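Local structure of cytochrome c, putative (Shewanella oneidensis, 1SP3) at residues H236-K242 and I398-S403; P286-N292 and K323-F329. The protein carries eight c-type hemes and probably works as a respiratory oxidoreductase that reduces tetrathionate. All blocks are in the same frame, centred on the assembly; numbering follows the deposited sequence.

Contact 1 (H236-K242 and I398-S403). With HEC (heme c), chain G.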
loop_
_atom_site.group_PDB
_atom_site.type_symbol
_atom_site.label_atom_id
_atom_site.label_comp_id
_atom_site.label_asym_id
_atom_site.label_seq_id
_atom_site.Cartn_x
_atom_site.Cartn_y
_atom_site.Cartn_z
ATOM N N HIS A 236 10.625 -10.174 14.269
ATOM C CA HIS A 236 11.744 -9.859 13.403
ATOM C C HIS A 236 11.616 -8.555 12.673
ATOM O O HIS A 236 12.556 -8.126 11.990
ATOM C CB HIS A 236 11.904 -11.002 12.433
ATOM C CG HIS A 236 12.503 -12.205 13.094
ATOM N ND1 HIS A 236 13.783 -12.178 13.610
ATOM C CD2 HIS A 236 12.003 -13.422 13.388
ATOM C CE1 HIS A 236 14.049 -13.332 14.174
ATOM N NE2 HIS A 236 13.012 -14.124 14.005
ATOM N N ILE A 237 10.454 -7.903 12.797
ATOM C CA ILE A 237 10.357 -6.494 12.401
ATOM C C ILE A 237 9.953 -5.605 13.588
ATOM O O ILE A 237 8.801 -5.143 13.662
ATOM C CB ILE A 237 9.376 -6.329 11.167
ATOM C CG1 ILE A 237 9.494 -7.449 10.114
ATOM C CG2 ILE A 237 9.619 -4.943 10.464
ATOM C CD1 ILE A 237 8.425 -7.330 8.953
ATOM N N PRO A 238 10.874 -5.333 14.541
ATOM C CA PRO A 238 10.538 -4.560 15.763
ATOM C C PRO A 238 10.230 -3.113 15.437
ATOM O O PRO A 238 9.569 -2.454 16.262
ATOM C CB PRO A 238 11.826 -4.591 16.608
ATOM C CG PRO A 238 13.013 -5.035 15.510
ATOM C CD PRO A 238 12.282 -5.803 14.503
ATOM N N PHE A 239 10.680 -2.605 14.284
ATOM C CA PHE A 239 10.412 -1.202 13.892
ATOM C C PHE A 239 10.255 -1.063 12.372
ATOM O O PHE A 239 10.957 -1.771 11.582
ATOM C CB PHE A 239 11.538 -0.260 14.329
ATOM C CG PHE A 239 11.734 -0.198 15.858
ATOM C CD1 PHE A 239 12.719 -0.989 16.488
ATOM C CD2 PHE A 239 10.909 0.619 16.648
ATOM C CE1 PHE A 239 12.952 -0.873 17.912
ATOM C CE2 PHE A 239 11.106 0.740 18.078
ATOM C CZ PHE A 239 12.148 -0.004 18.710
ATOM N N PHE A 240 9.374 -0.137 11.969
ATOM C CA PHE A 240 9.359 0.357 10.620
ATOM C C PHE A 240 9.592 1.898 10.581
ATOM O O PHE A 240 9.770 2.561 11.630
ATOM C CB PHE A 240 8.066 -0.101 9.972
ATOM C CG PHE A 240 6.845 0.550 10.535
ATOM C CD1 PHE A 240 6.380 1.728 10.001
ATOM C CD2 PHE A 240 6.100 -0.064 11.542
ATOM C CE1 PHE A 240 5.213 2.311 10.493
ATOM C CE2 PHE A 240 4.957 0.521 12.067
ATOM C CZ PHE A 240 4.499 1.676 11.557
ATOM N N ALA A 241 9.578 2.484 9.381
ATOM C CA ALA A 241 9.970 3.896 9.208
ATOM C C ALA A 241 11.301 4.125 9.967
ATOM O O ALA A 241 11.457 5.027 10.749
ATOM C CB ALA A 241 8.866 4.856 9.738
ATOM N N LYS A 242 12.232 3.228 9.774
ATOM C CA LYS A 242 13.499 3.296 10.467
ATOM C C LYS A 242 14.304 4.518 10.092
ATOM O O LYS A 242 15.035 5.023 10.927
ATOM C CB LYS A 242 14.279 2.050 10.117
ATOM C CG LYS A 242 13.918 0.819 10.873
ATOM C CD LYS A 242 14.664 -0.400 10.206
ATOM C CE LYS A 242 14.358 -1.646 10.960
ATOM N NZ LYS A 242 15.104 -2.843 10.462
ATOM N N ILE A 398 2.868 -5.272 7.920
ATOM C CA ILE A 398 4.259 -4.942 7.869
ATOM C C ILE A 398 5.015 -6.232 7.523
ATOM O O ILE A 398 4.991 -7.148 8.286
ATOM C CB ILE A 398 4.713 -4.419 9.259
ATOM C CG1 ILE A 398 4.091 -3.033 9.572
ATOM C CG2 ILE A 398 6.208 -4.283 9.275
ATOM C CD1 ILE A 398 4.558 -2.023 8.441
ATOM N N ASN A 399 5.797 -6.242 6.436
ATOM C CA ASN A 399 6.508 -7.414 5.988
ATOM C C ASN A 399 7.973 -7.236 5.665
ATOM O O ASN A 399 8.665 -8.261 5.487
ATOM C CB ASN A 399 5.824 -8.062 4.752
ATOM C CG ASN A 399 4.435 -8.627 5.089
ATOM O OD1 ASN A 399 4.271 -9.702 5.677
ATOM N ND2 ASN A 399 3.437 -7.881 4.689
ATOM N N HIS A 400 8.427 -6.000 5.525
ATOM C CA HIS A 400 9.802 -5.670 5.109
ATOM C C HIS A 400 10.587 -5.035 6.266
ATOM O O HIS A 400 9.999 -4.838 7.313
ATOM C CB HIS A 400 9.822 -4.860 3.807
ATOM C CG HIS A 400 8.903 -5.444 2.781
ATOM N ND1 HIS A 400 7.554 -5.121 2.722
ATOM C CD2 HIS A 400 9.093 -6.433 1.873
ATOM C CE1 HIS A 400 6.969 -5.863 1.789
ATOM N NE2 HIS A 400 7.879 -6.655 1.251
ATOM N N MET A 401 11.893 -4.727 6.063
ATOM C CA MET A 401 12.753 -4.245 7.124
ATOM C C MET A 401 13.015 -5.310 8.209
ATOM O O MET A 401 13.228 -4.985 9.394
ATOM C CB MET A 401 12.234 -2.942 7.780
ATOM C CG MET A 401 12.173 -1.741 6.792
ATOM S SD MET A 401 11.554 -0.125 7.482
ATOM C CE MET A 401 11.995 0.922 6.055
ATOM N N VAL A 402 13.095 -6.555 7.818
ATOM C CA VAL A 402 13.476 -7.526 8.822
ATOM C C VAL A 402 14.854 -7.055 9.384
ATOM O O VAL A 402 15.748 -6.693 8.620
ATOM C CB VAL A 402 13.519 -8.953 8.248
ATOM C CG1 VAL A 402 14.219 -9.932 9.267
ATOM C CG2 VAL A 402 12.041 -9.448 7.869
ATOM N N SER A 403 14.969 -6.947 10.714
ATOM C CA SER A 403 16.197 -6.460 11.361
ATOM C C SER A 403 17.168 -7.632 11.588
ATOM O O SER A 403 16.702 -8.789 11.614
ATOM C CB SER A 403 15.815 -5.914 12.734
ATOM O OG SER A 403 15.055 -4.763 12.511
HETATM FE FE HEC G . 7.500 -7.804 -0.422
HETATM C CHA HEC G . 4.321 -8.313 0.750
HETATM C CHB HEC G . 6.408 -5.215 -2.255
HETATM C CHC HEC G . 10.799 -7.114 -1.353
HETATM C CHD HEC G . 8.595 -10.531 1.275
HETATM N NA HEC G . 5.691 -6.850 -0.687
HETATM C C1A HEC G . 4.507 -7.269 -0.142
HETATM C C2A HEC G . 3.473 -6.421 -0.626
HETATM C C3A HEC G . 4.042 -5.547 -1.449
HETATM C C4A HEC G . 5.469 -5.807 -1.473
HETATM C CMA HEC G . 3.333 -4.412 -2.210
HETATM C CAA HEC G . 1.994 -6.525 -0.200
HETATM C CBA HEC G . 1.912 -5.693 1.117
HETATM C CGA HEC G . 0.425 -5.593 1.443
HETATM O O1A HEC G . -0.287 -4.870 0.668
HETATM O O2A HEC G . -0.067 -6.232 2.443
HETATM N NB HEC G . 8.425 -6.502 -1.572
HETATM C C1B HEC G . 7.757 -5.491 -2.268
HETATM C C2B HEC G . 8.730 -4.665 -2.934
HETATM C C3B HEC G . 9.945 -5.179 -2.659
HETATM C C4B HEC G . 9.779 -6.336 -1.832
HETATM C CMB HEC G . 8.394 -3.416 -3.808
HETATM C CAB HEC G . 11.333 -4.606 -3.122
HETATM C CBB HEC G . 11.672 -3.322 -2.733
HETATM N NC HEC G . 9.363 -8.642 -0.103
HETATM C C1C HEC G . 10.554 -8.229 -0.638
HETATM C C2C HEC G . 11.544 -9.159 -0.265
HETATM C C3C HEC G . 10.924 -10.107 0.480
HETATM C C4C HEC G . 9.547 -9.790 0.566
HETATM C CMC HEC G . 13.038 -8.979 -0.731
HETATM C CAC HEC G . 11.530 -11.426 1.103
HETATM C CBC HEC G . 12.740 -11.372 1.781
HETATM N ND HEC G . 6.631 -9.195 0.792
HETATM C C1D HEC G . 7.250 -10.257 1.437
HETATM C C2D HEC G . 6.326 -11.009 2.261
HETATM C C3D HEC G . 5.033 -10.376 2.044
HETATM C C4D HEC G . 5.300 -9.215 1.174
HETATM C CMD HEC G . 6.566 -12.296 3.185
HETATM C CAD HEC G . 3.660 -10.814 2.671
HETATM C CBD HEC G . 2.901 -11.380 1.457
HETATM C CGD HEC G . 3.161 -12.846 1.179
HETATM O O1D HEC G . 2.555 -13.365 0.236
HETATM O O2D HEC G . 3.894 -13.539 1.960
HETATM O O HOH W 1 15.123 -9.642 13.598
HETATM O O HOH W 2 12.451 -3.933 11.794
#
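Two heme-ligand sites meet here: His236, an axial ligand of the seventh heme's iron, touches the segment of His400, whose NE2 lies 2.1 Å from the iron FE of the sixth. The two backbones are tied directly, Ser403 N donating to His236 O (3.0 Å) almost in line with the carbonyl. Ile237 supplies most of the apolar contact, its CD1 reaching Asn399 C at 3.3 Å and its CG2 resting on CG2 of Ile398. Ile398 also lays CD1 over one face of the Phe240 ring, a CH-pi contact that suits a methyl tip. Bis-histidine ligation, common in multiheme cytochromes c, is found at both irons, His218 completing the coordination of the seventh heme's iron and His185 that of the sixth. Lys242, extended beyond CG, runs alongside Met401 but points the other way and delivers its ammonium to Met401 O (3.0 Å from NZ) and Ser403 OG (2.8 Å from NZ); with Ala167 O and Thr168 O, four oxygens share the three N-H groups of NZ. One water accepts from His236 ND1 (2.9 Å) and donates to Ser403 O, so that the ring is held at ND1 as well as by the iron at NE2; a second donates to both Phe239 O and Met401 O.

Contact 2 (P286-N292 and K323-F329)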
loop_
_atom_site.group_PDB
_atom_site.type_symbol
_atom_site.label_atom_id
_atom_site.label_comp_id
_atom_site.label_asym_id
_atom_site.label_seq_id
_atom_site.Cartn_x
_atom_site.Cartn_y
_atom_site.Cartn_z
ATOM N N PRO A 286 5.181 -1.367 15.387
ATOM C CA PRO A 286 3.911 -1.851 14.851
ATOM C C PRO A 286 2.877 -2.030 15.974
ATOM O O PRO A 286 3.244 -2.158 17.106
ATOM C CB PRO A 286 4.279 -3.228 14.279
ATOM C CG PRO A 286 5.735 -3.181 14.005
ATOM C CD PRO A 286 6.294 -2.319 15.146
ATOM N N GLN A 287 1.602 -2.006 15.612
ATOM C CA GLN A 287 0.498 -2.617 16.400
ATOM C C GLN A 287 0.310 -4.075 16.073
ATOM O O GLN A 287 0.514 -4.476 14.974
ATOM C CB GLN A 287 -0.826 -1.961 15.970
ATOM C CG GLN A 287 -0.657 -0.521 16.086
ATOM C CD GLN A 287 -1.167 -0.147 17.362
ATOM O OE1 GLN A 287 -0.399 -0.100 18.349
ATOM N NE2 GLN A 287 -2.501 -0.019 17.435
ATOM N N TYR A 288 -0.108 -4.869 17.041
ATOM C CA TYR A 288 -0.178 -6.329 16.783
ATOM C C TYR A 288 -1.608 -6.797 16.707
ATOM O O TYR A 288 -2.424 -6.374 17.525
ATOM C CB TYR A 288 0.598 -7.033 17.866
ATOM C CG TYR A 288 2.049 -6.509 17.792
ATOM C CD1 TYR A 288 2.510 -5.511 18.665
ATOM C CD2 TYR A 288 2.912 -6.975 16.826
ATOM C CE1 TYR A 288 3.815 -5.004 18.590
ATOM C CE2 TYR A 288 4.199 -6.504 16.739
ATOM C CZ TYR A 288 4.646 -5.554 17.634
ATOM O OH TYR A 288 5.891 -5.058 17.467
ATOM N N ALA A 289 -1.917 -7.712 15.826
ATOM C CA ALA A 289 -3.292 -8.169 15.815
ATOM C C ALA A 289 -3.369 -9.590 15.315
ATOM O O ALA A 289 -2.541 -9.980 14.489
ATOM C CB ALA A 289 -4.234 -7.192 15.046
ATOM N N TRP A 290 -4.317 -10.373 15.851
ATOM C CA TRP A 290 -4.694 -11.618 15.221
ATOM C C TRP A 290 -4.979 -11.454 13.743
ATOM O O TRP A 290 -5.709 -10.527 13.315
ATOM C CB TRP A 290 -5.901 -12.295 15.912
ATOM C CG TRP A 290 -5.581 -12.732 17.307
ATOM C CD1 TRP A 290 -5.988 -12.142 18.483
ATOM C CD2 TRP A 290 -4.694 -13.790 17.667
ATOM N NE1 TRP A 290 -5.421 -12.791 19.555
ATOM C CE2 TRP A 290 -4.597 -13.787 19.084
ATOM C CE3 TRP A 290 -3.935 -14.731 16.926
ATOM C CZ2 TRP A 290 -3.848 -14.716 19.772
ATOM C CZ3 TRP A 290 -3.220 -15.650 17.592
ATOM C CH2 TRP A 290 -3.154 -15.636 19.001
ATOM N N TYR A 291 -4.400 -12.350 12.945
ATOM C CA TYR A 291 -4.674 -12.310 11.526
ATOM C C TYR A 291 -4.712 -13.705 10.998
ATOM O O TYR A 291 -3.722 -14.437 11.110
ATOM C CB TYR A 291 -3.587 -11.488 10.791
ATOM C CG TYR A 291 -3.724 -11.357 9.252
ATOM C CD1 TYR A 291 -4.884 -10.814 8.656
ATOM C CD2 TYR A 291 -2.691 -11.783 8.404
ATOM C CE1 TYR A 291 -4.985 -10.696 7.265
ATOM C CE2 TYR A 291 -2.794 -11.661 6.980
ATOM C CZ TYR A 291 -3.948 -11.080 6.450
ATOM O OH TYR A 291 -4.067 -11.018 5.077
ATOM N N ASN A 292 -5.811 -14.032 10.312
ATOM C CA ASN A 292 -5.978 -15.372 9.682
ATOM C C ASN A 292 -5.997 -15.370 8.162
ATOM O O ASN A 292 -6.414 -16.356 7.543
ATOM C CB ASN A 292 -7.305 -16.016 10.147
ATOM C CG ASN A 292 -8.558 -15.227 9.639
ATOM O OD1 ASN A 292 -8.457 -14.376 8.729
ATOM N ND2 ASN A 292 -9.694 -15.467 10.252
ATOM N N LYS A 323 -6.485 -20.770 12.486
ATOM C CA LYS A 323 -5.787 -20.219 11.319
ATOM C C LYS A 323 -5.030 -18.859 11.595
ATOM O O LYS A 323 -4.233 -18.410 10.759
ATOM C CB LYS A 323 -6.755 -19.999 10.141
ATOM C CG LYS A 323 -7.265 -21.245 9.425
ATOM C CD LYS A 323 -8.332 -20.867 8.326
ATOM C CE LYS A 323 -7.886 -21.244 6.829
ATOM N NZ LYS A 323 -8.712 -22.380 6.191
ATOM N N ALA A 324 -5.282 -18.218 12.733
ATOM C CA ALA A 324 -4.806 -16.840 12.939
ATOM C C ALA A 324 -3.454 -16.888 13.686
ATOM O O ALA A 324 -3.289 -17.787 14.535
ATOM C CB ALA A 324 -5.843 -16.034 13.733
ATOM N N LYS A 325 -2.507 -15.962 13.376
ATOM C CA LYS A 325 -1.314 -15.740 14.224
ATOM C C LYS A 325 -1.232 -14.256 14.565
ATOM O O LYS A 325 -1.961 -13.451 13.927
ATOM C CB LYS A 325 -0.008 -16.162 13.514
ATOM C CG LYS A 325 0.094 -17.684 13.438
ATOM C CD LYS A 325 1.319 -18.094 12.646
ATOM C CE LYS A 325 1.257 -19.562 12.373
ATOM N NZ LYS A 325 2.635 -19.919 12.177
ATOM N N ILE A 326 -0.414 -13.891 15.564
ATOM C CA ILE A 326 -0.272 -12.481 15.849
ATOM C C ILE A 326 0.734 -11.861 14.884
ATOM O O ILE A 326 1.901 -12.300 14.822
ATOM C CB ILE A 326 0.144 -12.241 17.343
ATOM C CG1 ILE A 326 -0.920 -12.822 18.279
ATOM C CG2 ILE A 326 0.520 -10.723 17.619
ATOM C CD1 ILE A 326 -0.323 -12.948 19.760
ATOM N N TYR A 327 0.274 -10.854 14.109
ATOM C CA TYR A 327 1.098 -10.227 13.057
ATOM C C TYR A 327 1.222 -8.742 13.385
ATOM O O TYR A 327 0.347 -8.188 14.094
ATOM C CB TYR A 327 0.363 -10.291 11.717
ATOM C CG TYR A 327 0.595 -11.599 10.908
ATOM C CD1 TYR A 327 -0.162 -12.778 11.211
ATOM C CD2 TYR A 327 1.518 -11.637 9.824
ATOM C CE1 TYR A 327 0.004 -13.939 10.506
ATOM C CE2 TYR A 327 1.729 -12.872 9.045
ATOM C CZ TYR A 327 0.930 -13.992 9.401
ATOM O OH TYR A 327 1.099 -15.199 8.808
ATOM N N PRO A 328 2.211 -8.070 12.772
ATOM C CA PRO A 328 2.449 -6.648 12.973
ATOM C C PRO A 328 1.868 -5.813 11.849
ATOM O O PRO A 328 1.892 -6.180 10.662
ATOM C CB PRO A 328 3.981 -6.542 12.859
ATOM C CG PRO A 328 4.322 -7.564 11.835
ATOM C CD PRO A 328 3.255 -8.656 11.880
ATOM N N PHE A 329 1.429 -4.630 12.235
ATOM C CA PHE A 329 0.689 -3.801 11.341
ATOM C C PHE A 329 1.043 -2.325 11.533
ATOM O O PHE A 329 1.289 -1.859 12.663
ATOM C CB PHE A 329 -0.817 -3.943 11.635
ATOM C CG PHE A 329 -1.391 -5.236 11.189
ATOM C CD1 PHE A 329 -1.403 -6.352 12.060
ATOM C CD2 PHE A 329 -1.894 -5.367 9.892
ATOM C CE1 PHE A 329 -1.954 -7.513 11.672
ATOM C CE2 PHE A 329 -2.426 -6.577 9.462
ATOM C CZ PHE A 329 -2.435 -7.657 10.377
#
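Strands 287-291 and 325-329 run antiparallel, their axes 4.5 Å apart at closest approach, with six backbone hydrogen bonds in the pairs Gln287-Phe329, Ala289-Tyr327 and Tyr291-Lys325. Between these, the non-hydrogen-bonded pair Trp290-Ile326 sets an aliphatic branch against an indole: Ile326 CG1 stands 3.5 Å from the centroid of the six-membered ring of Trp290, 6° off its normal. On the same face Ile326 CG2 meets Tyr288 CB at 3.7 Å, and Pro328 CB packs on Pro286 CB at 3.6 Å. Proline suits position 328, since a non-hydrogen-bonded site asks no N-H of it toward this neighbour. The other face holds an aromatic cluster. With CG anti to the backbone N (chi1 179°), the Tyr291 ring turns its edge to the face of Tyr327, planes at 86°, while Phe329 points its own edge at the face of Tyr291, their centroids 5.9 Å apart. Ala289, small enough to lie beside Phe329, brings CB to 4.1 Å from CE1 of that ring. Tyr291 OH is bound by Gly198 N and Trp290 NE1 donates to Leu426 O, implying that these two largely buried aromatics pack through carbon while their polar atoms are satisfied beyond the strand pair.

In the fold
From the N terminus, the chain passes many of its heme-binding residues before helix 232-236 leads into 236-242, the first half of contact 1. It then enters the mixed sheet through strands 246-251 and 276-281 and reaches 287-291. Contact 2 closes a shorter loop of 30 residues, containing strands 295-297 and 310-315, when strand 325-339 returns beside 287-291. Only after strand 387-397 does 398-403 come back to complete contact 1, so contact 2 is nested inside its 155-residue loop. The two touch, with a probable hydrogen bond from Ile398 N to Pro328 O, and Pro286 packs against Ile237 and Pro238, joining the sheet to the heme-ligand loops.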